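Local coordinates for protein histidine--tRNA ligase (Staphylococcus aureus, PDB 1QE0) that catalyses the ATP-dependent attachment of L-histidine to tRNA(His), releasing AMP and diphosphate, and works as a class II aminoacyl-tRNA synthetase homodimer, at residues Thr31-Lys36 and Asp140-Ala145; Val129-Ala134 and Thr302-Ala307; Arg20-Gln25 and Gln152-Lys157; Met146-Tyr151 and Phe267-Asp272. One frame throughout, in Å; residues are numbered along the deposited sequence.

Contact 1. Residues Thr31-Lys36 and Asp140-Ala145; sequences TFYNYK and DAEVLA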
loop_
_atom_site.group_PDB
_atom_site.type_symbol
_atom_site.label_atom_id
_atom_site.label_comp_id
_atom_site.label_asym_id
_atom_site.label_seq_id
_atom_site.Cartn_x
_atom_site.Cartn_y
_atom_site.Cartn_z
ATOM N N THR A 31 -5.403 8.883 7.835
ATOM C CA THR A 31 -4.694 9.838 8.650
ATOM C C THR A 31 -5.683 10.790 9.351
ATOM O O THR A 31 -5.591 11.043 10.550
ATOM C CB THR A 31 -3.713 10.536 7.732
ATOM O OG1 THR A 31 -2.470 9.865 7.820
ATOM C CG2 THR A 31 -3.570 11.976 8.012
ATOM N N PHE A 32 -6.700 11.217 8.612
ATOM C CA PHE A 32 -7.721 12.125 9.114
ATOM C C PHE A 32 -8.590 11.408 10.138
ATOM O O PHE A 32 -9.076 12.012 11.082
ATOM C CB PHE A 32 -8.612 12.620 7.958
ATOM C CG PHE A 32 -7.868 13.185 6.805
ATOM C CD1 PHE A 32 -8.452 13.244 5.572
ATOM C CD2 PHE A 32 -6.559 13.634 6.934
ATOM C CE1 PHE A 32 -7.733 13.738 4.460
ATOM C CE2 PHE A 32 -5.839 14.126 5.830
ATOM C CZ PHE A 32 -6.433 14.176 4.601
ATOM N N TYR A 33 -8.819 10.122 9.919
ATOM C CA TYR A 33 -9.658 9.326 10.811
ATOM C C TYR A 33 -8.858 8.739 11.936
ATOM O O TYR A 33 -9.427 8.189 12.880
ATOM C CB TYR A 33 -10.328 8.205 10.043
ATOM C CG TYR A 33 -11.361 8.714 9.088
ATOM C CD1 TYR A 33 -12.706 8.720 9.456
ATOM C CD2 TYR A 33 -10.999 9.267 7.841
ATOM C CE1 TYR A 33 -13.675 9.277 8.630
ATOM C CE2 TYR A 33 -11.961 9.832 6.994
ATOM C CZ TYR A 33 -13.297 9.843 7.410
ATOM O OH TYR A 33 -14.248 10.517 6.700
ATOM N N ASN A 34 -7.539 8.754 11.773
ATOM C CA ASN A 34 -6.642 8.257 12.792
ATOM C C ASN A 34 -6.546 6.731 12.920
ATOM O O ASN A 34 -6.391 6.198 14.043
ATOM C CB ASN A 34 -6.992 8.902 14.128
ATOM C CG ASN A 34 -5.963 8.645 15.181
ATOM O OD1 ASN A 34 -4.768 8.654 14.903
ATOM N ND2 ASN A 34 -6.411 8.393 16.409
ATOM N N TYR A 35 -6.670 6.024 11.788
ATOM C CA TYR A 35 -6.523 4.574 11.782
ATOM C C TYR A 35 -5.078 4.330 11.386
ATOM O O TYR A 35 -4.543 5.046 10.529
ATOM C CB TYR A 35 -7.435 3.939 10.772
ATOM C CG TYR A 35 -8.830 3.827 11.270
ATOM C CD1 TYR A 35 -9.404 2.589 11.533
ATOM C CD2 TYR A 35 -9.577 4.943 11.507
ATOM C CE1 TYR A 35 -10.712 2.483 12.024
ATOM C CE2 TYR A 35 -10.887 4.847 12.010
ATOM C CZ TYR A 35 -11.443 3.613 12.264
ATOM O OH TYR A 35 -12.718 3.532 12.789
ATOM N N LYS A 36 -4.434 3.357 12.031
ATOM C CA LYS A 36 -3.034 3.034 11.779
ATOM C C LYS A 36 -2.863 1.737 10.975
ATOM O O LYS A 36 -3.596 0.781 11.189
ATOM C CB LYS A 36 -2.322 2.934 13.110
ATOM C CG LYS A 36 -2.716 4.009 14.121
ATOM C CD LYS A 36 -2.293 5.429 13.739
ATOM C CE LYS A 36 -2.546 6.402 14.890
ATOM N NZ LYS A 36 -2.264 7.827 14.526
ATOM N N ASP A 140 -19.638 3.631 15.126
ATOM C CA ASP A 140 -20.304 3.091 13.963
ATOM C C ASP A 140 -20.453 4.211 12.962
ATOM O O ASP A 140 -20.029 4.081 11.813
ATOM C CB ASP A 140 -21.694 2.603 14.349
ATOM C CG ASP A 140 -21.666 1.284 15.055
ATOM O OD1 ASP A 140 -22.486 0.428 14.694
ATOM O OD2 ASP A 140 -20.824 1.087 15.950
ATOM N N ALA A 141 -21.038 5.324 13.397
ATOM C CA ALA A 141 -21.213 6.462 12.506
ATOM C C ALA A 141 -19.867 6.843 11.877
ATOM O O ALA A 141 -19.798 7.043 10.666
ATOM C CB ALA A 141 -21.828 7.648 13.233
ATOM N N GLU A 142 -18.792 6.857 12.668
ATOM C CA GLU A 142 -17.472 7.214 12.130
ATOM C C GLU A 142 -17.026 6.289 11.006
ATOM O O GLU A 142 -16.454 6.774 10.009
ATOM C CB GLU A 142 -16.395 7.208 13.207
ATOM C CG GLU A 142 -15.009 7.464 12.659
ATOM C CD GLU A 142 -13.936 7.218 13.689
ATOM O OE1 GLU A 142 -13.441 6.070 13.746
ATOM O OE2 GLU A 142 -13.589 8.164 14.434
ATOM N N VAL A 143 -17.269 4.975 11.157
ATOM C CA VAL A 143 -16.869 4.076 10.106
ATOM C C VAL A 143 -17.781 4.157 8.915
ATOM O O VAL A 143 -17.323 3.928 7.796
ATOM C CB VAL A 143 -16.668 2.625 10.525
ATOM C CG1 VAL A 143 -16.208 2.512 11.967
ATOM C CG2 VAL A 143 -17.845 1.802 10.201
ATOM N N LEU A 144 -19.049 4.537 9.123
ATOM C CA LEU A 144 -20.004 4.650 7.989
ATOM C C LEU A 144 -19.774 5.922 7.209
ATOM O O LEU A 144 -19.889 5.932 5.996
ATOM C CB LEU A 144 -21.455 4.611 8.428
ATOM C CG LEU A 144 -21.918 3.277 8.990
ATOM C CD1 LEU A 144 -23.275 3.490 9.611
ATOM C CD2 LEU A 144 -21.947 2.208 7.939
ATOM N N ALA A 145 -19.473 7.001 7.910
ATOM C CA ALA A 145 -19.182 8.264 7.274
ATOM C C ALA A 145 -17.893 8.065 6.452
ATOM O O ALA A 145 -17.749 8.615 5.347
ATOM C CB ALA A 145 -18.975 9.306 8.327
#
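Tyr-35 reaches from the chain just beyond helix 13-33 to the carboxylate of Glu-142 on helix 137-153, and this makes the close part of the contact. Its OH donates to Glu-142 OE1 at 2.8 Å, meeting that oxygen almost in line with its C-O bond. OE1 lies near the plane of the phenol, at the ring edge, with ring and carboxylate planes turned 69° apart. Glutamate suits the place because its extended chain, with CG anti to the backbone N (chi1 175°), carries the acid off the helix surface. Its other oxygen, OE2, is bound by Lys-103 and by Arg-353 and Tyr-363 of the second subunit, a cluster that should favour the ionised form. Beside the phenol, Val-143 CG1 packs at 3.7 Å from Tyr-35 OH. Helix 13-33 and the strand after it probably belong to motif 1, the element that in class II synthetases builds the dimer interface. A Schellman motif ends the helix: Asn-34 takes positive phi (76°), which asparagine tolerates better than most residues, its N makes a weak bond to Thr-31 O, and Tyr-35 N bonds back to the carbonyl oxygen five residues earlier. On the looser flank the Tyr-33 ring slides past the Glu-142 side chain, at van der Waals distances only. Its CD1 is 4.1 Å from Glu-142 CG, its CE1 4.0 Å from Glu-142 O, and its hydroxyl passes Ala-145 O to bond with His-149 ND1. Arg-353 of the second subunit packs on Tyr-33, and Asp-360 of that subunit accepts a hydrogen bond from Asn-34 ND2.

Contact 2. Residues Val129-Ala134 and Thr302-Ala307; sequences VEAIGA and TGIGFA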
loop_
_atom_site.group_PDB
_atom_site.type_symbol
_atom_site.label_atom_id
_atom_site.label_comp_id
_atom_site.label_asym_id
_atom_site.label_seq_id
_atom_site.Cartn_x
_atom_site.Cartn_y
_atom_site.Cartn_z
ATOM N N VAL A 129 -10.676 -1.807 7.402
ATOM C CA VAL A 129 -10.409 -1.181 8.694
ATOM C C VAL A 129 -11.102 -1.978 9.776
ATOM O O VAL A 129 -12.067 -2.675 9.511
ATOM C CB VAL A 129 -10.887 0.269 8.816
ATOM C CG1 VAL A 129 -10.676 0.978 7.543
ATOM C CG2 VAL A 129 -12.327 0.350 9.344
ATOM N N GLU A 130 -10.601 -1.863 10.996
ATOM C CA GLU A 130 -11.159 -2.557 12.152
ATOM C C GLU A 130 -11.003 -1.638 13.333
ATOM O O GLU A 130 -9.906 -1.154 13.590
ATOM C CB GLU A 130 -10.355 -3.802 12.503
ATOM C CG GLU A 130 -10.338 -4.889 11.489
ATOM C CD GLU A 130 -11.657 -5.570 11.391
ATOM O OE1 GLU A 130 -11.958 -6.106 10.297
ATOM O OE2 GLU A 130 -12.385 -5.564 12.410
ATOM N N ALA A 131 -12.100 -1.335 14.005
ATOM C CA ALA A 131 -12.046 -0.526 15.199
ATOM C C ALA A 131 -12.463 -1.538 16.282
ATOM O O ALA A 131 -13.557 -2.091 16.217
ATOM C CB ALA A 131 -13.036 0.609 15.091
ATOM N N ILE A 132 -11.565 -1.885 17.197
ATOM C CA ILE A 132 -11.903 -2.842 18.261
ATOM C C ILE A 132 -11.792 -2.221 19.679
ATOM O O ILE A 132 -10.907 -1.413 19.968
ATOM C CB ILE A 132 -11.012 -4.094 18.180
ATOM C CG1 ILE A 132 -10.855 -4.545 16.739
ATOM C CG2 ILE A 132 -11.615 -5.259 18.947
ATOM C CD1 ILE A 132 -9.597 -5.416 16.515
ATOM N N GLY A 133 -12.731 -2.564 20.546
ATOM C CA GLY A 133 -12.717 -2.055 21.893
ATOM C C GLY A 133 -13.549 -0.834 22.220
ATOM O O GLY A 133 -13.163 -0.074 23.104
ATOM N N ALA A 134 -14.686 -0.625 21.561
ATOM C CA ALA A 134 -15.509 0.536 21.891
ATOM C C ALA A 134 -16.883 0.487 21.276
ATOM O O ALA A 134 -17.162 1.258 20.354
ATOM C CB ALA A 134 -14.814 1.815 21.470
ATOM N N THR A 302 -15.518 -5.822 21.642
ATOM C CA THR A 302 -16.525 -5.530 20.629
ATOM C C THR A 302 -15.741 -4.899 19.489
ATOM O O THR A 302 -14.615 -4.456 19.693
ATOM C CB THR A 302 -17.590 -4.517 21.145
ATOM O OG1 THR A 302 -17.056 -3.713 22.216
ATOM C CG2 THR A 302 -18.797 -5.243 21.635
ATOM N N GLY A 303 -16.321 -4.843 18.300
ATOM C CA GLY A 303 -15.606 -4.253 17.183
ATOM C C GLY A 303 -16.436 -4.131 15.920
ATOM O O GLY A 303 -17.456 -4.813 15.767
ATOM N N ILE A 304 -15.989 -3.263 15.018
ATOM C CA ILE A 304 -16.659 -3.019 13.751
ATOM C C ILE A 304 -15.573 -2.838 12.718
ATOM O O ILE A 304 -14.496 -2.312 13.012
ATOM C CB ILE A 304 -17.527 -1.703 13.795
ATOM C CG1 ILE A 304 -18.294 -1.484 12.482
ATOM C CG2 ILE A 304 -16.666 -0.505 14.109
ATOM C CD1 ILE A 304 -19.088 -0.233 12.460
ATOM N N GLY A 305 -15.872 -3.248 11.500
ATOM C CA GLY A 305 -14.922 -3.082 10.424
ATOM C C GLY A 305 -15.619 -3.300 9.108
ATOM O O GLY A 305 -16.827 -3.567 9.085
ATOM N N PHE A 306 -14.864 -3.193 8.032
ATOM C CA PHE A 306 -15.385 -3.400 6.710
ATOM C C PHE A 306 -14.195 -3.788 5.865
ATOM O O PHE A 306 -13.067 -3.773 6.370
ATOM C CB PHE A 306 -16.072 -2.137 6.166
ATOM C CG PHE A 306 -15.172 -0.923 6.009
ATOM C CD1 PHE A 306 -14.391 -0.758 4.888
ATOM C CD2 PHE A 306 -15.206 0.098 6.920
ATOM C CE1 PHE A 306 -13.671 0.404 4.683
ATOM C CE2 PHE A 306 -14.491 1.265 6.724
ATOM C CZ PHE A 306 -13.733 1.420 5.617
ATOM N N ALA A 307 -14.441 -4.199 4.620
ATOM C CA ALA A 307 -13.385 -4.583 3.683
ATOM C C ALA A 307 -13.860 -4.082 2.363
ATOM O O ALA A 307 -15.045 -4.049 2.117
ATOM C CB ALA A 307 -13.207 -6.052 3.631
#
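Val-129 and Phe-306 pair at one end of an antiparallel ladder that runs to Gly-133 and Thr-302. Five backbone hydrogen bonds hold it. The Ala-131/Ile-304 pair supplies two, with Ala-131 N 2.8 Å from Ile-304 O and nearly straight at hydrogen (176°). The Val-129/Phe-306 pair supplies two longer ones, 3.3 Å from Val-129 N to Phe-306 O, and Gly-133 N to Thr-302 O, 2.8 Å, is the fifth. Between them lie the non-hydrogen-bonded pairs Glu-130/Gly-305 and Ile-132/Gly-303, where Glu-130 CA and Ile-132 CA add CA-H...O contacts to Ile-304 O and Thr-302 O. The alternating glycines of 302-307 match the glycine-rich start of class II motif 3, paired here with what is probably the second strand of motif 2 in the antiparallel catalytic sheet. Lacking side chains, Gly-303 and Gly-305 let the strands draw together, and Glu-130, bent at chi2 (-71°), folds over Gly-305, with its OE2 bound to Tyr-289. Apolar contacts gather on the face of Val-129, Ala-131, Ile-304 and Phe-306, which helix 137-153 covers. Phe-306 CG sits between its backbone N and carbonyl carbon (chi1 62°), which swings the ring back across Val-129, its CE2 3.5 Å from Val-129 CG2. Small Ala-131 meets the methyl branch of Ile-304, CB to CG2, at 3.9 Å.

Contact 3. Residues Arg20-Gln25 and Gln152-Lys157; sequences RYIENQ and QSFGLK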
loop_
_atom_site.group_PDB
_atom_site.type_symbol
_atom_site.label_atom_id
_atom_site.label_comp_id
_atom_site.label_asym_id
_atom_site.label_seq_id
_atom_site.Cartn_x
_atom_site.Cartn_y
_atom_site.Cartn_z
ATOM N N ARG A 20 -1.257 2.920 -7.086
ATOM C CA ARG A 20 -0.528 3.776 -6.157
ATOM C C ARG A 20 -1.277 5.039 -5.834
ATOM O O ARG A 20 -1.184 5.544 -4.721
ATOM C CB ARG A 20 0.854 4.120 -6.662
ATOM C CG ARG A 20 1.712 2.897 -6.855
ATOM C CD ARG A 20 3.133 3.315 -7.011
ATOM N NE ARG A 20 3.277 4.276 -8.095
ATOM C CZ ARG A 20 3.709 3.929 -9.290
ATOM N NH1 ARG A 20 3.828 4.817 -10.253
ATOM N NH2 ARG A 20 4.047 2.677 -9.504
ATOM N N TYR A 21 -2.009 5.566 -6.803
ATOM C CA TYR A 21 -2.802 6.764 -6.555
ATOM C C TYR A 21 -3.882 6.473 -5.490
ATOM O O TYR A 21 -4.055 7.231 -4.513
ATOM C CB TYR A 21 -3.453 7.222 -7.851
ATOM C CG TYR A 21 -4.311 8.415 -7.654
ATOM C CD1 TYR A 21 -5.667 8.277 -7.391
ATOM C CD2 TYR A 21 -3.784 9.683 -7.737
ATOM C CE1 TYR A 21 -6.472 9.356 -7.225
ATOM C CE2 TYR A 21 -4.607 10.801 -7.561
ATOM C CZ TYR A 21 -5.948 10.613 -7.314
ATOM O OH TYR A 21 -6.797 11.674 -7.193
ATOM N N ILE A 22 -4.619 5.390 -5.723
ATOM C CA ILE A 22 -5.661 4.945 -4.827
ATOM C C ILE A 22 -5.069 4.598 -3.450
ATOM O O ILE A 22 -5.507 5.129 -2.433
ATOM C CB ILE A 22 -6.379 3.753 -5.443
ATOM C CG1 ILE A 22 -7.270 4.261 -6.565
ATOM C CG2 ILE A 22 -7.175 2.998 -4.395
ATOM C CD1 ILE A 22 -7.843 3.176 -7.433
ATOM N N GLU A 23 -4.065 3.734 -3.432
ATOM C CA GLU A 23 -3.422 3.350 -2.190
ATOM C C GLU A 23 -2.963 4.554 -1.401
ATOM O O GLU A 23 -3.199 4.610 -0.196
ATOM C CB GLU A 23 -2.224 2.441 -2.440
ATOM C CG GLU A 23 -2.617 1.160 -3.086
ATOM C CD GLU A 23 -1.443 0.347 -3.591
ATOM O OE1 GLU A 23 -0.316 0.887 -3.747
ATOM O OE2 GLU A 23 -1.668 -0.862 -3.834
ATOM N N ASN A 24 -2.342 5.527 -2.061
ATOM C CA ASN A 24 -1.854 6.712 -1.354
ATOM C C ASN A 24 -2.985 7.557 -0.811
ATOM O O ASN A 24 -2.918 8.065 0.308
ATOM C CB ASN A 24 -0.921 7.566 -2.213
ATOM C CG ASN A 24 -0.408 8.822 -1.465
ATOM O OD1 ASN A 24 -0.765 9.956 -1.799
ATOM N ND2 ASN A 24 0.456 8.616 -0.470
ATOM N N GLN A 25 -4.050 7.679 -1.583
ATOM C CA GLN A 25 -5.201 8.456 -1.144
ATOM C C GLN A 25 -5.878 7.843 0.098
ATOM O O GLN A 25 -6.401 8.573 0.951
ATOM C CB GLN A 25 -6.192 8.597 -2.291
ATOM C CG GLN A 25 -7.455 9.247 -1.884
ATOM C CD GLN A 25 -8.046 10.043 -2.990
ATOM O OE1 GLN A 25 -7.333 10.649 -3.775
ATOM N NE2 GLN A 25 -9.359 10.094 -3.039
ATOM N N GLN A 152 -16.492 8.612 -2.101
ATOM C CA GLN A 152 -16.796 9.935 -2.619
ATOM C C GLN A 152 -15.525 10.712 -2.894
ATOM O O GLN A 152 -15.504 11.571 -3.750
ATOM C CB GLN A 152 -17.670 10.723 -1.657
ATOM C CG GLN A 152 -19.063 10.132 -1.425
ATOM C CD GLN A 152 -19.974 11.105 -0.707
ATOM O OE1 GLN A 152 -19.593 11.685 0.317
ATOM N NE2 GLN A 152 -21.171 11.311 -1.243
ATOM N N SER A 153 -14.434 10.379 -2.227
ATOM C CA SER A 153 -13.222 11.137 -2.449
ATOM C C SER A 153 -12.688 10.914 -3.860
ATOM O O SER A 153 -11.898 11.705 -4.378
ATOM C CB SER A 153 -12.160 10.829 -1.367
ATOM O OG SER A 153 -11.644 9.504 -1.402
ATOM N N PHE A 154 -13.119 9.827 -4.483
ATOM C CA PHE A 154 -12.639 9.519 -5.811
ATOM C C PHE A 154 -13.559 10.046 -6.885
ATOM O O PHE A 154 -13.272 9.894 -8.064
ATOM C CB PHE A 154 -12.449 8.010 -5.965
ATOM C CG PHE A 154 -11.271 7.476 -5.213
ATOM C CD1 PHE A 154 -9.969 7.758 -5.651
ATOM C CD2 PHE A 154 -11.448 6.709 -4.071
ATOM C CE1 PHE A 154 -8.866 7.284 -4.974
ATOM C CE2 PHE A 154 -10.348 6.217 -3.373
ATOM C CZ PHE A 154 -9.048 6.506 -3.825
ATOM N N GLY A 155 -14.690 10.603 -6.479
ATOM C CA GLY A 155 -15.638 11.153 -7.431
ATOM C C GLY A 155 -16.788 10.246 -7.828
ATOM O O GLY A 155 -17.603 10.617 -8.676
ATOM N N LEU A 156 -16.834 9.037 -7.277
ATOM C CA LEU A 156 -17.916 8.114 -7.595
ATOM C C LEU A 156 -19.166 8.819 -7.182
ATOM O O LEU A 156 -19.157 9.588 -6.227
ATOM C CB LEU A 156 -17.782 6.828 -6.823
ATOM C CG LEU A 156 -17.064 5.672 -7.508
ATOM C CD1 LEU A 156 -16.712 6.031 -8.926
ATOM C CD2 LEU A 156 -15.846 5.256 -6.696
ATOM N N LYS A 157 -20.260 8.535 -7.866
ATOM C CA LYS A 157 -21.463 9.249 -7.544
ATOM C C LYS A 157 -22.764 8.532 -7.435
ATOM O O LYS A 157 -23.706 9.107 -6.906
ATOM C CB LYS A 157 -21.637 10.401 -8.519
ATOM C CG LYS A 157 -21.476 11.778 -7.909
ATOM C CD LYS A 157 -21.176 12.750 -9.024
ATOM C CE LYS A 157 -19.764 12.538 -9.557
ATOM N NZ LYS A 157 -18.890 13.478 -8.859
#
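Gln-25 lays its side-chain amide on the ring of Phe-154, the residue that leads helix 137-153 into its closing Schellman motif. There Gly-155 N returns to Gln-152 O at 3.0 Å, and positive phi at Gly-155 (97°) suits glycine. The stack is parallel to within 3°, and Gln-25 NE2 lies 3.4 Å from the ring plane, nearer the CE1 side of the phenyl than its centre. Two torsions put the amide there: CG lies anti to the backbone N (chi1 174°), sending the chain off helix 13-33, and a bend at chi2 lowers it onto the phenyl face. Glutamine serves doubly, offering a flat surface to the aromatic and N-H groups to the helix end. Ser-153 carries its OG between its own N and carbonyl carbon, close enough to the last turn to bond Ile-150 O while also accepting from Gln-25. Phe-154 turns its ring into the gap between the helices. Ile-22 crosses it at about a right angle, CG1 3.8 Å from Phe-154 CE1, and Ile-22 itself also packs on Ile-310 and Leu-314 of helix 310-319. Tyr-21 slides by in the opposite sense, its CE1 in the plane of the phenyl at the edge, 3.9 Å from Phe-154 CE1. At the polar end, Gln-25 NE2 donates to Ser-153 OG at 2.9 Å, the hydroxyl lying only slightly out of the amide plane, and makes a weak second bond to Ser-153 O at 3.3 Å.

Contact 4. Residues Met146-Tyr151 and Phe267-Asp272; sequences MVMHIY and FELMMD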
loop_
_atom_site.group_PDB
_atom_site.type_symbol
_atom_site.label_atom_id
_atom_site.label_comp_id
_atom_site.label_asym_id
_atom_site.label_seq_id
_atom_site.Cartn_x
_atom_site.Cartn_y
_atom_site.Cartn_z
ATOM N N MET A 146 -16.975 7.248 6.984
ATOM C CA MET A 146 -15.695 6.949 6.329
ATOM C C MET A 146 -15.884 6.141 5.034
ATOM O O MET A 146 -15.372 6.534 3.975
ATOM C CB MET A 146 -14.770 6.176 7.293
ATOM C CG MET A 146 -13.417 5.784 6.707
ATOM S SD MET A 146 -12.625 4.443 7.633
ATOM C CE MET A 146 -12.044 5.294 8.972
ATOM N N VAL A 147 -16.617 5.020 5.115
ATOM C CA VAL A 147 -16.825 4.181 3.946
ATOM C C VAL A 147 -17.462 5.032 2.855
ATOM O O VAL A 147 -17.216 4.812 1.680
ATOM C CB VAL A 147 -17.630 2.889 4.271
ATOM C CG1 VAL A 147 -18.966 3.224 4.830
ATOM C CG2 VAL A 147 -17.803 2.035 3.029
ATOM N N MET A 148 -18.189 6.076 3.250
ATOM C CA MET A 148 -18.816 6.963 2.285
ATOM C C MET A 148 -17.764 7.929 1.770
ATOM O O MET A 148 -17.662 8.202 0.564
ATOM C CB MET A 148 -19.924 7.750 2.953
ATOM C CG MET A 148 -21.029 8.088 2.014
ATOM S SD MET A 148 -21.938 6.610 1.626
ATOM C CE MET A 148 -23.492 7.337 1.265
ATOM N N HIS A 149 -16.959 8.433 2.694
ATOM C CA HIS A 149 -15.918 9.370 2.361
ATOM C C HIS A 149 -14.935 8.743 1.364
ATOM O O HIS A 149 -14.615 9.348 0.340
ATOM C CB HIS A 149 -15.213 9.813 3.638
ATOM C CG HIS A 149 -14.346 11.019 3.501
ATOM N ND1 HIS A 149 -13.573 11.531 4.500
ATOM C CD2 HIS A 149 -14.104 11.822 2.422
ATOM C CE1 HIS A 149 -12.895 12.571 4.085
ATOM N NE2 HIS A 149 -13.196 12.770 2.821
ATOM N N ILE A 150 -14.472 7.528 1.636
ATOM C CA ILE A 150 -13.501 6.879 0.742
ATOM C C ILE A 150 -13.919 6.981 -0.717
ATOM O O ILE A 150 -13.237 7.630 -1.524
ATOM C CB ILE A 150 -13.272 5.392 1.122
ATOM C CG1 ILE A 150 -12.406 5.326 2.376
ATOM C CG2 ILE A 150 -12.633 4.619 -0.028
ATOM C CD1 ILE A 150 -12.472 3.998 3.090
ATOM N N TYR A 151 -15.074 6.391 -1.025
ATOM C CA TYR A 151 -15.609 6.365 -2.372
ATOM C C TYR A 151 -15.947 7.731 -2.923
ATOM O O TYR A 151 -15.702 8.005 -4.099
ATOM C CB TYR A 151 -16.806 5.457 -2.435
ATOM C CG TYR A 151 -16.424 4.045 -2.237
ATOM C CD1 TYR A 151 -15.942 3.296 -3.284
ATOM C CD2 TYR A 151 -16.546 3.452 -1.020
ATOM C CE1 TYR A 151 -15.593 1.973 -3.123
ATOM C CE2 TYR A 151 -16.202 2.123 -0.836
ATOM C CZ TYR A 151 -15.730 1.388 -1.895
ATOM O OH TYR A 151 -15.418 0.059 -1.723
ATOM N N PHE A 267 -23.869 -3.164 7.105
ATOM C CA PHE A 267 -24.044 -2.273 5.986
ATOM C C PHE A 267 -23.363 -2.781 4.732
ATOM O O PHE A 267 -22.563 -3.724 4.776
ATOM C CB PHE A 267 -23.587 -0.853 6.326
ATOM C CG PHE A 267 -22.104 -0.687 6.359
ATOM C CD1 PHE A 267 -21.381 -1.015 7.504
ATOM C CD2 PHE A 267 -21.415 -0.255 5.217
ATOM C CE1 PHE A 267 -19.993 -0.922 7.518
ATOM C CE2 PHE A 267 -20.017 -0.156 5.215
ATOM C CZ PHE A 267 -19.311 -0.494 6.366
ATOM N N GLU A 268 -23.700 -2.134 3.618
ATOM C CA GLU A 268 -23.176 -2.465 2.319
ATOM C C GLU A 268 -23.282 -1.184 1.543
ATOM O O GLU A 268 -24.283 -0.486 1.682
ATOM C CB GLU A 268 -24.048 -3.515 1.696
ATOM C CG GLU A 268 -23.256 -4.730 1.397
ATOM C CD GLU A 268 -24.090 -5.869 0.875
ATOM O OE1 GLU A 268 -23.815 -7.017 1.298
ATOM O OE2 GLU A 268 -24.998 -5.628 0.042
ATOM N N LEU A 269 -22.209 -0.798 0.849
ATOM C CA LEU A 269 -22.209 0.426 0.050
ATOM C C LEU A 269 -22.430 -0.104 -1.336
ATOM O O LEU A 269 -21.818 -1.112 -1.728
ATOM C CB LEU A 269 -20.858 1.140 0.079
ATOM C CG LEU A 269 -20.887 2.674 -0.027
ATOM C CD1 LEU A 269 -19.553 3.237 -0.311
ATOM C CD2 LEU A 269 -21.800 3.125 -1.086
ATOM N N MET A 270 -23.344 0.506 -2.075
ATOM C CA MET A 270 -23.560 0.010 -3.413
ATOM C C MET A 270 -23.578 1.056 -4.500
ATOM O O MET A 270 -23.758 2.253 -4.258
ATOM C CB MET A 270 -24.752 -0.961 -3.496
ATOM C CG MET A 270 -25.515 -1.179 -2.202
ATOM S SD MET A 270 -26.439 -2.715 -2.245
ATOM C CE MET A 270 -25.111 -3.858 -2.336
ATOM N N MET A 271 -23.194 0.569 -5.672
ATOM C CA MET A 271 -23.066 1.334 -6.889
ATOM C C MET A 271 -24.139 0.911 -7.840
ATOM O O MET A 271 -24.326 -0.285 -8.130
ATOM C CB MET A 271 -21.685 1.039 -7.501
ATOM C CG MET A 271 -21.497 1.244 -9.014
ATOM S SD MET A 271 -20.764 2.840 -9.475
ATOM C CE MET A 271 -19.993 3.328 -7.983
ATOM N N ASP A 272 -24.888 1.908 -8.264
ATOM C CA ASP A 272 -25.936 1.708 -9.231
ATOM C C ASP A 272 -25.226 1.993 -10.551
ATOM O O ASP A 272 -24.821 3.141 -10.810
ATOM C CB ASP A 272 -27.060 2.739 -9.033
ATOM C CG ASP A 272 -27.867 2.510 -7.768
ATOM O OD1 ASP A 272 -28.168 3.513 -7.070
ATOM O OD2 ASP A 272 -28.221 1.337 -7.498
#
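Leu-269 is the chief bump of this contact, rising from strand 267-272 into a hollow on helix 146-151. The walls of the hollow are Val-147, Met-148 and Tyr-151, and part of its floor is backbone: Leu-269 CD1 lies 3.5 Å from Val-147 O and 4.0 Å from Val-147 CG2. A leucine fits because its CD1 branch can enter the dip between Val-147 and Tyr-151, one helical turn apart. Met-148 borders it loosely, its SD 4.4 Å from Leu-269 CG, an approach that a flexible thioether makes easily. Tyr-151 borders it elsewhere, with its ring by CD1; how closely the two approach is doubtful in the model. The helix answers with a bump of its own. Val-147 points at the strand, and its CG1, placed between the backbone N and the carbonyl carbon (chi1 59°), meets Phe-267 CE2 at 3.6 Å, while its CG2 lies 3.8 Å from the same atom. Phe-267 and Val-147 approach head-on, so the branched valine spreads its two methyls against the outer end of the phenyl. Alternation along the strand sends Phe-267 and Leu-269 to the helix side and Glu-268 away from it. Apart from the Val-147 carbonyl oxygen, the contact is between apolar side-chain atoms, as usual where a helix lies on a sheet: the segment axes are 9.9 Å apart and cross at -23°. Strand 265-272 runs between strands 159-165 and 280-290, and Leu-159, Ile-163 and Cys-284 from these neighbours, with Phe-306 of strand 302-309, continue the layer beneath helix 137-153.

Helix 137-153 ties the set together, taking part in contacts 1, 3 and 4 and covering one face of the strands in contact 2. Contacts 1 and 2, centres 10 Å apart, meet through Val-143 and Ile-304 and through Tyr-35, which packs on Ala-131 and Val-129. Contact 4 joins contact 2 where Phe-267 CZ touches Phe-306 CB at 3.6 Å, contact 1 where Met-146 packs on Tyr-33 and Tyr-35, and contact 3 where Leu-156 packs on Met-271. Contacts 1 and 3, centres 16 Å apart, fasten the same two helices at separate points. Glu-130 and Ile-132 face away from the helix, consistent with the catalytic side of the class II sheet; the enzyme is in its apo form.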